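PDB 5NNP: N-terminal acetyltransferase-like protein from Chaetomium thermophilum, which is probably the auxiliary, TPR-repeat subunit of an N-terminal acetyltransferase A complex, an all-helical scaffold that would hold the catalytic partner. Local coordinates for residues S515-W520 against P554-A559; Y664-S669 against D674-G679. All coordinates share one frame; numbering follows the deposited sequence.

Contact 1: residues S515-W520 against P554-A559; sequences SIFDTW and PFYFRA
The F517 ring is packed on both faces. Over one face lies CB of Y556, and over the opposite face, offset toward the rim, lies CE3 of W520 from its own helix. CB of F555 comes in at the edge, in the ring plane. The contact joins helix 503-523 to the first turn of helix 554-572, within the helical array of what is probably a NatA auxiliary subunit.

The Y556 ring turns its edge to the same F517 face that its CB covers. The two planes stand at 81° and the centroids are 5.5 Å apart, so the pair is T-shaped. With CG of Y556 anti to the backbone N (chi1 172°), the CD1 edge of the phenol ring stands over CG and CD2 of F517. The hydroxyl goes on to bond the backbone O of F661, on helix 654-668. Y556 therefore ties a third helix to this pair.

The F517 ring also reaches the backbone of the other helix. Its CZ lies 3.3 Å from N of Y556. On the F555 side, F517 CZ meets F555 CB at 3.9 Å, while the F555 ring leads away and meets the chain of another protein edge-to-face. I487 of helix 487-499 and L550 and R551 of the loop leading into helix 554-572 also pack on F517. No hydrogen bond crosses between the two segments; the join is aromatic and apolar. In the CH-pi contact, Y556 CB lies over the F517 face, displaced toward the rim, 3.6 Å from the ring centroid and 17° off the normal.

Contact 2: residues Y664-S669 against D674-G679; sequences YILQFS and DGQIAG
A helical hairpin is the setting here: helix 654-668 ends, a short turn follows, and helix 673-685 runs back at 134° to it. The local axes come within 9.4 Å. The approach is closest at I665 and G675, whose CA atoms are 6.2 Å apart.

CG2 of I665 rests on the backbone of the second helix, 3.8 Å from CA of G675. With no side chain at G675, the isoleucine meets the main chain directly. L666 makes the second touch. Its CD2 methyl lies 3.4 Å from OE1 of Q676 and 3.9 Å from O of G675. The leucine and glutamine side chains meet at a slant. The Q676 chain is bent at chi2 (-64°), which folds its amide back toward L666.

The amide nitrogen of Q676 bonds the backbone O of P670, in the turn between the helices. A water also links the segments: it donates to O of L666 at 3.1 Å, and its bond from NE2 of Q676 is weak. Helix 689-702 packs here, with C695 on L666 and Q676 and A698 and A699 on Q676.

The direct contacts are van der Waals: methyl groups against a glycine CA, a backbone oxygen and an amide oxygen, with no direct hydrogen bond. Polar linkage comes through the Q676 amide, which ties its helix to the turn and, less firmly, through the water to L666.

The two contacts follow each other in series, contact 1 closing before contact 2 opens. Their centres are about 14 Å apart, and all four segments belong to the same helical array. Helix 554-572 connects them: one side meets helix 503-523 in contact 1, and F557 packs on I665 and S669 of contact 2. The CE1 atom of F557 lies 3.4 Å from CG2 of I665. Contact 1 is near the centre of the chain (about 8 Å between centres), contact 2 further out (about 17 Å). Packing through F557 and Y556 thus links the middle of the helical array to helices nearer its C-terminal end.

Contact 1: residues S515-W520 against P554-A559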
ATOM      1  N   SER A 515     -14.618  -0.433   4.721  1.00 36.81           N
ATOM      2  CA  SER A 515     -14.911   0.789   3.980  1.00 30.23           C
ATOM      3  C   SER A 515     -13.672   1.581   3.588  1.00 40.27           C
ATOM      4  O   SER A 515     -13.636   2.210   2.519  1.00 36.52           O
ATOM      5  CB  SER A 515     -15.822   1.677   4.791  1.00 29.13           C
ATOM      6  OG  SER A 515     -17.148   1.202   4.696  1.00 52.94           O
ATOM      7  N   ILE A 516     -12.670   1.565   4.461  1.00 38.66           N
ATOM      8  CA  ILE A 516     -11.395   2.178   4.141  1.00 34.59           C
ATOM      9  C   ILE A 516     -10.821   1.520   2.897  1.00 33.93           C
ATOM     10  O   ILE A 516     -10.244   2.205   2.048  1.00 35.66           O
ATOM     11  CB  ILE A 516     -10.399   2.077   5.312  1.00 31.86           C
ATOM     12  CG1 ILE A 516     -10.837   3.008   6.441  1.00 31.64           C
ATOM     13  CG2 ILE A 516      -9.009   2.449   4.878  1.00 22.67           C
ATOM     14  CD1 ILE A 516     -10.077   2.779   7.736  1.00 31.45           C
ATOM     15  N   PHE A 517     -11.005   0.206   2.761  1.00 25.90           N
ATOM     16  CA  PHE A 517     -10.469  -0.467   1.580  1.00 29.26           C
ATOM     17  C   PHE A 517     -11.297  -0.116   0.348  1.00 30.40           C
ATOM     18  O   PHE A 517     -10.754  -0.002  -0.744  1.00 38.81           O
ATOM     19  CB  PHE A 517     -10.360  -1.981   1.786  1.00 23.18           C
ATOM     20  CG  PHE A 517      -9.001  -2.405   2.288  1.00 22.76           C
ATOM     21  CD1 PHE A 517      -7.995  -2.756   1.404  1.00 29.99           C
ATOM     22  CD2 PHE A 517      -8.703  -2.380   3.643  1.00 28.05           C
ATOM     23  CE1 PHE A 517      -6.729  -3.118   1.865  1.00 26.68           C
ATOM     24  CE2 PHE A 517      -7.422  -2.733   4.107  1.00 29.62           C
ATOM     25  CZ  PHE A 517      -6.446  -3.106   3.214  1.00 22.91           C
ATOM     26  N   ASP A 518     -12.588   0.128   0.515  1.00 30.71           N
ATOM     27  CA  ASP A 518     -13.388   0.572  -0.618  1.00 34.31           C
ATOM     28  C   ASP A 518     -12.873   1.924  -1.107  1.00 40.43           C
ATOM     29  O   ASP A 518     -12.843   2.191  -2.301  1.00 43.04           O
ATOM     30  CB  ASP A 518     -14.872   0.668  -0.259  1.00 35.30           C
ATOM     31  CG  ASP A 518     -15.555  -0.698  -0.176  1.00 45.49           C
ATOM     32  OD1 ASP A 518     -14.982  -1.696  -0.675  1.00 40.59           O
ATOM     33  OD2 ASP A 518     -16.675  -0.764   0.388  1.00 49.36           O
ATOM     34  N   THR A 519     -12.437   2.759  -0.173  1.00 36.73           N
ATOM     35  CA  THR A 519     -11.981   4.097  -0.506  1.00 33.15           C
ATOM     36  C   THR A 519     -10.678   4.048  -1.279  1.00 35.23           C
ATOM     37  O   THR A 519     -10.507   4.732  -2.283  1.00 30.30           O
ATOM     38  CB  THR A 519     -11.778   4.936   0.740  1.00 33.00           C
ATOM     39  OG1 THR A 519     -13.040   5.156   1.367  1.00 34.74           O
ATOM     40  CG2 THR A 519     -11.127   6.282   0.383  1.00 23.22           C
ATOM     41  N   TRP A 520      -9.755   3.240  -0.777  1.00 35.63           N
ATOM     42  CA  TRP A 520      -8.478   3.017  -1.414  1.00 27.01           C
ATOM     43  C   TRP A 520      -8.684   2.552  -2.853  1.00 37.51           C
ATOM     44  O   TRP A 520      -7.951   2.957  -3.764  1.00 38.33           O
ATOM     45  CB  TRP A 520      -7.688   2.000  -0.599  1.00 21.00           C
ATOM     46  CG  TRP A 520      -7.193   2.573   0.699  1.00 27.22           C
ATOM     47  CD1 TRP A 520      -7.390   3.843   1.150  1.00 30.26           C
ATOM     48  CD2 TRP A 520      -6.396   1.911   1.694  1.00 28.47           C
ATOM     49  NE1 TRP A 520      -6.776   4.014   2.369  1.00 31.36           N
ATOM     50  CE2 TRP A 520      -6.156   2.850   2.722  1.00 27.18           C
ATOM     51  CE3 TRP A 520      -5.873   0.616   1.823  1.00 33.04           C
ATOM     52  CZ2 TRP A 520      -5.417   2.531   3.871  1.00 27.31           C
ATOM     53  CZ3 TRP A 520      -5.130   0.302   2.969  1.00 28.68           C
ATOM     54  CH2 TRP A 520      -4.908   1.257   3.971  1.00 28.63           C
ATOM     55  N   PRO A 554      -2.362  -7.765   4.320  1.00 33.31           N
ATOM     56  CA  PRO A 554      -2.784  -8.261   5.631  1.00 35.20           C
ATOM     57  C   PRO A 554      -3.632  -7.238   6.395  1.00 39.45           C
ATOM     58  O   PRO A 554      -4.439  -7.632   7.241  1.00 42.11           O
ATOM     59  CB  PRO A 554      -1.460  -8.534   6.347  1.00 26.66           C
ATOM     60  CG  PRO A 554      -0.504  -8.768   5.314  1.00 26.48           C
ATOM     61  CD  PRO A 554      -0.902  -7.823   4.181  1.00 42.24           C
ATOM     62  N   PHE A 555      -3.488  -5.955   6.065  1.00 38.09           N
ATOM     63  CA  PHE A 555      -4.317  -4.905   6.661  1.00 37.90           C
ATOM     64  C   PHE A 555      -5.809  -5.122   6.412  1.00 44.40           C
ATOM     65  O   PHE A 555      -6.633  -4.800   7.278  1.00 39.79           O
ATOM     66  CB  PHE A 555      -3.898  -3.527   6.144  1.00 39.45           C
ATOM     67  CG  PHE A 555      -2.887  -2.846   7.012  1.00 42.58           C
ATOM     68  CD1 PHE A 555      -2.160  -3.566   7.930  1.00 39.42           C
ATOM     69  CD2 PHE A 555      -2.696  -1.475   6.939  1.00 49.42           C
ATOM     70  CE1 PHE A 555      -1.244  -2.939   8.753  1.00 46.87           C
ATOM     71  CE2 PHE A 555      -1.783  -0.836   7.759  1.00 46.79           C
ATOM     72  CZ  PHE A 555      -1.062  -1.567   8.671  1.00 47.04           C
ATOM     73  N   TYR A 556      -6.154  -5.660   5.237  1.00 42.84           N
ATOM     74  CA  TYR A 556      -7.527  -6.086   4.975  1.00 40.29           C
ATOM     75  C   TYR A 556      -7.832  -7.415   5.672  1.00 41.17           C
ATOM     76  O   TYR A 556      -8.860  -7.569   6.329  1.00 43.38           O
ATOM     77  CB  TYR A 556      -7.809  -6.242   3.468  1.00 34.88           C
ATOM     78  CG  TYR A 556      -9.167  -6.877   3.221  1.00 29.61           C
ATOM     79  CD1 TYR A 556     -10.306  -6.094   3.135  1.00 32.62           C
ATOM     80  CD2 TYR A 556      -9.317  -8.265   3.132  1.00 27.78           C
ATOM     81  CE1 TYR A 556     -11.555  -6.663   2.940  1.00 40.29           C
ATOM     82  CE2 TYR A 556     -10.554  -8.846   2.940  1.00 27.02           C
ATOM     83  CZ  TYR A 556     -11.675  -8.043   2.844  1.00 46.63           C
ATOM     84  OH  TYR A 556     -12.920  -8.611   2.658  1.00 41.49           O
ATOM     85  N   PHE A 557      -6.936  -8.376   5.499  1.00 34.38           N
ATOM     86  CA  PHE A 557      -7.202  -9.747   5.894  1.00 37.95           C
ATOM     87  C   PHE A 557      -7.528  -9.893   7.382  1.00 42.90           C
ATOM     88  O   PHE A 557      -8.469 -10.583   7.744  1.00 43.29           O
ATOM     89  CB  PHE A 557      -6.007 -10.634   5.535  1.00 40.13           C
ATOM     90  CG  PHE A 557      -6.238 -12.089   5.821  1.00 42.22           C
ATOM     91  CD1 PHE A 557      -6.777 -12.917   4.845  1.00 39.31           C
ATOM     92  CD2 PHE A 557      -5.945 -12.622   7.074  1.00 33.58           C
ATOM     93  CE1 PHE A 557      -7.008 -14.259   5.097  1.00 36.55           C
ATOM     94  CE2 PHE A 557      -6.178 -13.958   7.338  1.00 38.33           C
ATOM     95  CZ  PHE A 557      -6.711 -14.784   6.344  1.00 39.75           C
ATOM     96  N   ARG A 558      -6.763  -9.226   8.240  1.00 44.62           N
ATOM     97  CA  ARG A 558      -6.947  -9.369   9.686  1.00 38.88           C
ATOM     98  C   ARG A 558      -8.355  -8.961  10.144  1.00 41.41           C
ATOM     99  O   ARG A 558      -9.089  -9.760  10.731  1.00 37.03           O
ATOM    100  CB  ARG A 558      -5.891  -8.558  10.435  1.00 29.66           C
ATOM    101  CG  ARG A 558      -5.913  -8.789  11.937  1.00 35.25           C
ATOM    102  CD  ARG A 558      -4.740  -8.131  12.630  1.00 41.66           C
ATOM    103  NE  ARG A 558      -4.965  -8.028  14.066  1.00 53.88           N
ATOM    104  CZ  ARG A 558      -4.242  -7.273  14.890  1.00 54.80           C
ATOM    105  NH1 ARG A 558      -3.242  -6.543  14.420  1.00 55.30           N
ATOM    106  NH2 ARG A 558      -4.533  -7.239  16.182  1.00 47.16           N
ATOM    107  N   ALA A 559      -8.728  -7.715   9.867  1.00 41.29           N
ATOM    108  CA  ALA A 559     -10.051  -7.232  10.226  1.00 35.57           C
ATOM    109  C   ALA A 559     -11.125  -8.080   9.576  1.00 40.70           C
ATOM    110  O   ALA A 559     -12.170  -8.307  10.177  1.00 47.67           O
ATOM    111  CB  ALA A 559     -10.221  -5.772   9.827  1.00 32.28           C
TER

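Contact 2: residues Y664-S669 against D674-G679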
ATOM      1  N   TYR A 664     -13.582 -11.620  -0.481  1.00 34.17           N
ATOM      2  CA  TYR A 664     -12.277 -11.006  -0.702  1.00 35.14           C
ATOM      3  C   TYR A 664     -11.176 -11.845  -0.096  1.00 37.65           C
ATOM      4  O   TYR A 664     -10.068 -11.900  -0.626  1.00 43.53           O
ATOM      5  CB  TYR A 664     -12.222  -9.607  -0.111  1.00 32.49           C
ATOM      6  CG  TYR A 664     -12.943  -8.564  -0.915  1.00 40.14           C
ATOM      7  CD1 TYR A 664     -13.024  -8.661  -2.301  1.00 38.94           C
ATOM      8  CD2 TYR A 664     -13.529  -7.468  -0.295  1.00 40.99           C
ATOM      9  CE1 TYR A 664     -13.672  -7.699  -3.044  1.00 30.10           C
ATOM     10  CE2 TYR A 664     -14.176  -6.509  -1.026  1.00 43.45           C
ATOM     11  CZ  TYR A 664     -14.243  -6.630  -2.404  1.00 35.61           C
ATOM     12  OH  TYR A 664     -14.872  -5.669  -3.140  1.00 42.09           O
ATOM     13  N   ILE A 665     -11.476 -12.469   1.038  1.00 35.97           N
ATOM     14  CA  ILE A 665     -10.490 -13.291   1.718  1.00 36.72           C
ATOM     15  C   ILE A 665     -10.079 -14.443   0.832  1.00 34.30           C
ATOM     16  O   ILE A 665      -8.901 -14.649   0.583  1.00 36.31           O
ATOM     17  CB  ILE A 665     -11.024 -13.841   3.045  1.00 43.13           C
ATOM     18  CG1 ILE A 665     -11.369 -12.693   3.996  1.00 40.82           C
ATOM     19  CG2 ILE A 665     -10.010 -14.781   3.676  1.00 40.49           C
ATOM     20  CD1 ILE A 665     -11.701 -13.144   5.416  1.00 36.01           C
ATOM     21  N   LEU A 666     -11.072 -15.179   0.351  1.00 41.14           N
ATOM     22  CA  LEU A 666     -10.838 -16.350  -0.493  1.00 46.86           C
ATOM     23  C   LEU A 666     -10.302 -15.989  -1.873  1.00 49.38           C
ATOM     24  O   LEU A 666      -9.579 -16.776  -2.489  1.00 57.05           O
ATOM     25  CB  LEU A 666     -12.127 -17.162  -0.650  1.00 42.66           C
ATOM     26  CG  LEU A 666     -12.685 -17.801   0.623  1.00 49.10           C
ATOM     27  CD1 LEU A 666     -13.997 -18.485   0.288  1.00 47.12           C
ATOM     28  CD2 LEU A 666     -11.695 -18.783   1.266  1.00 37.04           C
ATOM     29  N   GLN A 667     -10.662 -14.812  -2.369  1.00 43.29           N
ATOM     30  CA  GLN A 667     -10.256 -14.439  -3.710  1.00 42.65           C
ATOM     31  C   GLN A 667      -8.886 -13.788  -3.757  1.00 48.85           C
ATOM     32  O   GLN A 667      -8.188 -13.898  -4.763  1.00 54.39           O
ATOM     33  CB  GLN A 667     -11.264 -13.497  -4.337  1.00 50.26           C
ATOM     34  CG  GLN A 667     -10.790 -12.957  -5.668  1.00 54.44           C
ATOM     35  CD  GLN A 667     -11.657 -11.843  -6.182  1.00 62.20           C
ATOM     36  OE1 GLN A 667     -12.634 -11.457  -5.536  1.00 67.51           O
ATOM     37  NE2 GLN A 667     -11.309 -11.314  -7.353  1.00 62.10           N
ATOM     38  N   PHE A 668      -8.488 -13.109  -2.686  1.00 47.03           N
ATOM     39  CA  PHE A 668      -7.227 -12.381  -2.735  1.00 40.34           C
ATOM     40  C   PHE A 668      -6.163 -13.006  -1.852  1.00 42.43           C
ATOM     41  O   PHE A 668      -4.979 -12.783  -2.072  1.00 46.62           O
ATOM     42  CB  PHE A 668      -7.450 -10.900  -2.388  1.00 33.13           C
ATOM     43  CG  PHE A 668      -8.130 -10.134  -3.495  1.00 32.79           C
ATOM     44  CD1 PHE A 668      -7.429  -9.773  -4.638  1.00 30.59           C
ATOM     45  CD2 PHE A 668      -9.481  -9.833  -3.428  1.00 32.41           C
ATOM     46  CE1 PHE A 668      -8.068  -9.089  -5.677  1.00 30.46           C
ATOM     47  CE2 PHE A 668     -10.119  -9.165  -4.471  1.00 29.30           C
ATOM     48  CZ  PHE A 668      -9.415  -8.793  -5.587  1.00 25.48           C
ATOM     49  N   SER A 669      -6.578 -13.830  -0.898  1.00 41.68           N
ATOM     50  CA  SER A 669      -5.645 -14.502   0.008  1.00 39.88           C
ATOM     51  C   SER A 669      -5.859 -16.021   0.045  1.00 46.02           C
ATOM     52  O   SER A 669      -5.845 -16.630   1.119  1.00 50.48           O
ATOM     53  CB  SER A 669      -5.780 -13.936   1.424  1.00 39.55           C
ATOM     54  OG  SER A 669      -5.640 -12.524   1.444  1.00 41.49           O
ATOM     55  N   ASP A 674      -6.043 -19.979   7.297  1.00 60.69           N
ATOM     56  CA  ASP A 674      -7.006 -19.463   8.265  1.00 57.85           C
ATOM     57  C   ASP A 674      -8.286 -19.051   7.564  1.00 55.15           C
ATOM     58  O   ASP A 674      -9.388 -19.318   8.064  1.00 48.51           O
ATOM     59  CB  ASP A 674      -6.432 -18.272   9.037  1.00 62.97           C
ATOM     60  CG  ASP A 674      -5.297 -18.660   9.962  1.00 72.12           C
ATOM     61  OD1 ASP A 674      -5.254 -19.820  10.418  1.00 74.53           O
ATOM     62  OD2 ASP A 674      -4.441 -17.793  10.236  1.00 79.51           O
ATOM     63  N   GLY A 675      -8.120 -18.401   6.409  1.00 49.85           N
ATOM     64  CA  GLY A 675      -9.227 -18.014   5.556  1.00 37.29           C
ATOM     65  C   GLY A 675     -10.010 -19.205   5.034  1.00 52.30           C
ATOM     66  O   GLY A 675     -11.236 -19.201   5.077  1.00 52.08           O
ATOM     67  N   GLN A 676      -9.304 -20.228   4.554  1.00 48.24           N
ATOM     68  CA  GLN A 676      -9.926 -21.462   4.057  1.00 50.76           C
ATOM     69  C   GLN A 676     -10.691 -22.234   5.137  1.00 46.78           C
ATOM     70  O   GLN A 676     -11.774 -22.783   4.893  1.00 44.94           O
ATOM     71  CB  GLN A 676      -8.862 -22.367   3.438  1.00 48.11           C
ATOM     72  CG  GLN A 676      -8.172 -21.737   2.237  1.00 46.28           C
ATOM     73  CD  GLN A 676      -9.140 -21.505   1.102  1.00 49.04           C
ATOM     74  OE1 GLN A 676     -10.301 -21.903   1.190  1.00 53.54           O
ATOM     75  NE2 GLN A 676      -8.671 -20.867   0.024  1.00 42.40           N
ATOM     76  N   ILE A 677     -10.113 -22.279   6.329  1.00 44.48           N
ATOM     77  CA  ILE A 677     -10.759 -22.924   7.461  1.00 56.76           C
ATOM     78  C   ILE A 677     -12.041 -22.181   7.828  1.00 63.28           C
ATOM     79  O   ILE A 677     -13.074 -22.804   8.100  1.00 71.64           O
ATOM     80  CB  ILE A 677      -9.825 -22.988   8.681  1.00 47.29           C
ATOM     81  CG1 ILE A 677      -8.583 -23.815   8.350  1.00 48.06           C
ATOM     82  CG2 ILE A 677     -10.545 -23.579   9.873  1.00 52.06           C
ATOM     83  CD1 ILE A 677      -7.472 -23.696   9.381  1.00 48.84           C
ATOM     84  N   ALA A 678     -11.975 -20.849   7.811  1.00 52.23           N
ATOM     85  CA  ALA A 678     -13.127 -20.017   8.149  1.00 51.31           C
ATOM     86  C   ALA A 678     -14.201 -20.102   7.073  1.00 57.94           C
ATOM     87  O   ALA A 678     -15.396 -20.121   7.382  1.00 58.40           O
ATOM     88  CB  ALA A 678     -12.707 -18.570   8.361  1.00 45.40           C
ATOM     89  N   GLY A 679     -13.771 -20.147   5.816  1.00 42.59           N
ATOM     90  CA  GLY A 679     -14.688 -20.349   4.714  1.00 45.49           C
ATOM     91  C   GLY A 679     -15.461 -21.655   4.861  1.00 53.70           C
ATOM     92  O   GLY A 679     -16.682 -21.704   4.662  1.00 49.05           O
TER
HETATM   93  O   HOH W   1     -10.023 -19.801  -3.023  1.00 53.04           O